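Local coordinates for protein Mypaa.01249.c (Mycobacterium paratuberculosis, PDB 3RD5) that is an uncharacterized member of the short-chain dehydrogenase/reductase family and probably acts as an oxidoreductase, at residues Ser76-Ala81 with Thr285-Pro290. Numbering follows the deposited sequence.
Sequences SVRRFA and TKTEFP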
loop_
_atom_site.group_PDB
_atom_site.type_symbol
_atom_site.label_atom_id
_atom_site.label_comp_id
_atom_site.label_asym_id
_atom_site.label_seq_id
_atom_site.Cartn_x
_atom_site.Cartn_y
_atom_site.Cartn_z
ATOM N N SER A 76 9.982 -1.220 -14.599
ATOM C CA SER A 76 8.565 -1.068 -14.828
ATOM C C SER A 76 7.934 -0.039 -13.871
ATOM O O SER A 76 7.114 0.771 -14.307
ATOM C CB SER A 76 7.872 -2.420 -14.583
ATOM O OG SER A 76 6.473 -2.281 -14.814
ATOM N N VAL A 77 8.316 -0.066 -12.603
ATOM C CA VAL A 77 7.877 0.952 -11.655
ATOM C C VAL A 77 8.188 2.349 -12.198
ATOM O O VAL A 77 7.346 3.241 -12.155
ATOM C CB VAL A 77 8.488 0.735 -10.256
ATOM C CG1 VAL A 77 8.115 1.905 -9.250
ATOM C CG2 VAL A 77 8.048 -0.636 -9.679
ATOM N N ARG A 78 9.418 2.539 -12.671
ATOM C CA ARG A 78 9.874 3.837 -13.193
ATOM C C ARG A 78 9.088 4.275 -14.418
ATOM O O ARG A 78 8.672 5.436 -14.517
ATOM C CB ARG A 78 11.373 3.793 -13.499
ATOM C CG ARG A 78 12.229 3.755 -12.267
ATOM C CD ARG A 78 13.727 3.960 -12.583
ATOM N NE ARG A 78 14.383 4.438 -11.382
ATOM C CZ ARG A 78 14.477 5.712 -11.022
ATOM N NH1 ARG A 78 14.031 6.708 -11.794
ATOM N NH2 ARG A 78 15.076 5.997 -9.890
ATOM N N ARG A 79 8.873 3.359 -15.350
ATOM C CA ARG A 79 8.121 3.669 -16.578
ATOM C C ARG A 79 6.668 4.059 -16.217
ATOM O O ARG A 79 6.122 5.037 -16.749
ATOM C CB ARG A 79 8.170 2.458 -17.506
ATOM C CG ARG A 79 9.473 2.306 -18.269
ATOM C CD ARG A 79 9.340 1.281 -19.416
ATOM N NE ARG A 79 8.814 -0.019 -18.990
ATOM C CZ ARG A 79 9.526 -1.027 -18.485
ATOM N NH1 ARG A 79 10.846 -0.929 -18.334
ATOM N NH2 ARG A 79 8.916 -2.158 -18.144
ATOM N N PHE A 80 6.065 3.318 -15.296
ATOM C CA PHE A 80 4.697 3.616 -14.875
ATOM C C PHE A 80 4.627 4.990 -14.210
ATOM O O PHE A 80 3.787 5.831 -14.543
ATOM C CB PHE A 80 4.139 2.541 -13.940
ATOM C CG PHE A 80 2.865 2.980 -13.281
ATOM C CD1 PHE A 80 1.664 2.937 -13.991
ATOM C CD2 PHE A 80 2.853 3.519 -12.012
ATOM C CE1 PHE A 80 0.489 3.439 -13.430
ATOM C CE2 PHE A 80 1.673 4.028 -11.465
ATOM C CZ PHE A 80 0.495 3.978 -12.185
ATOM N N ALA A 81 5.522 5.251 -13.265
ATOM C CA ALA A 81 5.503 6.524 -12.572
ATOM C C ALA A 81 5.686 7.701 -13.495
ATOM O O ALA A 81 5.044 8.748 -13.313
ATOM C CB ALA A 81 6.583 6.545 -11.459
ATOM N N THR A 285 16.686 0.299 -3.865
ATOM C CA THR A 285 15.806 0.721 -4.978
ATOM C C THR A 285 16.395 1.814 -5.880
ATOM O O THR A 285 15.836 2.071 -6.946
ATOM C CB THR A 285 14.426 1.182 -4.512
ATOM O OG1 THR A 285 14.534 2.377 -3.720
ATOM C CG2 THR A 285 13.695 0.066 -3.730
ATOM N N LYS A 286 17.502 2.427 -5.451
ATOM C CA LYS A 286 18.073 3.596 -6.142
ATOM C C LYS A 286 17.032 4.685 -6.355
ATOM O O LYS A 286 16.986 5.334 -7.410
ATOM C CB LYS A 286 18.791 3.156 -7.425
ATOM C CG LYS A 286 19.928 2.117 -7.156
ATOM C CD LYS A 286 20.826 2.589 -6.029
ATOM C CE LYS A 286 21.966 1.629 -5.662
ATOM N NZ LYS A 286 22.404 1.956 -4.260
ATOM N N THR A 287 16.193 4.883 -5.337
ATOM C CA THR A 287 15.269 6.023 -5.251
ATOM C C THR A 287 15.484 6.679 -3.896
ATOM O O THR A 287 16.021 6.077 -2.964
ATOM C CB THR A 287 13.762 5.659 -5.428
ATOM O OG1 THR A 287 13.316 4.909 -4.293
ATOM C CG2 THR A 287 13.564 4.876 -6.712
ATOM N N GLU A 288 15.142 7.950 -3.807
ATOM C CA GLU A 288 15.291 8.710 -2.580
ATOM C C GLU A 288 14.113 9.625 -2.326
ATOM O O GLU A 288 13.404 10.001 -3.260
ATOM C CB GLU A 288 16.580 9.529 -2.572
ATOM C CG GLU A 288 16.657 10.641 -3.538
ATOM C CD GLU A 288 17.972 11.442 -3.445
ATOM O OE1 GLU A 288 18.970 10.941 -2.865
ATOM O OE2 GLU A 288 17.983 12.587 -3.953
ATOM N N PHE A 289 13.911 9.993 -1.075
ATOM C CA PHE A 289 12.885 10.968 -0.708
ATOM C C PHE A 289 13.166 12.278 -1.452
ATOM O O PHE A 289 14.276 12.818 -1.320
ATOM C CB PHE A 289 12.865 11.204 0.811
ATOM C CG PHE A 289 11.801 12.151 1.256
ATOM C CD1 PHE A 289 10.478 11.746 1.325
ATOM C CD2 PHE A 289 12.104 13.460 1.589
ATOM C CE1 PHE A 289 9.489 12.618 1.756
ATOM C CE2 PHE A 289 11.119 14.315 2.011
ATOM C CZ PHE A 289 9.809 13.924 2.070
ATOM N N PRO A 290 12.192 12.813 -2.210
ATOM C CA PRO A 290 12.497 13.902 -3.162
ATOM C C PRO A 290 12.086 15.285 -2.703
ATOM O O PRO A 290 12.345 16.269 -3.441
ATOM C CB PRO A 290 11.639 13.501 -4.361
ATOM C CG PRO A 290 10.447 12.973 -3.717
ATOM C CD PRO A 290 10.930 12.143 -2.575
HETATM O O HOH W 1 15.321 2.598 -9.511
#
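R78 of helix 74-82 reaches across to the main chain of K286, just past the end of helix 271-285. R78 was modelled in two conformers, and the contact described belongs to one of them. Its side chain runs extended from CG to NE, which carries the guanidinium over to the loop.

Two polar links join the segments. R78 NH2 gives a weak hydrogen bond to K286 O at 3.2 Å, bent to 131°. A water forms the second link. It accepts from R78 NE at 2.8 Å and donates to T285 O at 2.7 Å. K286 O and the water lie at the edge of the guanidinium, in its plane, which may favour this rotation of the group in this conformer.

Van der Waals contact is slight. T287 CG2 comes within 3.7 Å of R78 NH2, obliquely to the guanidinium plane. On T287 the hydroxyl is used within the loop. OG1 donates to T285 OG1 at 2.9 Å and also bonds N124 of helix 110-126.

K286 is the first residue past the helix to leave helical geometry, with positive phi, and its NZ bonds Q283 O. Helix 110-126 touches R78 through L125 and T287 through F120. The arrangement ties a helix flanking the Rossmann-fold sheet, characteristic of short-chain dehydrogenases/reductases, to the loop that follows helix 271-285.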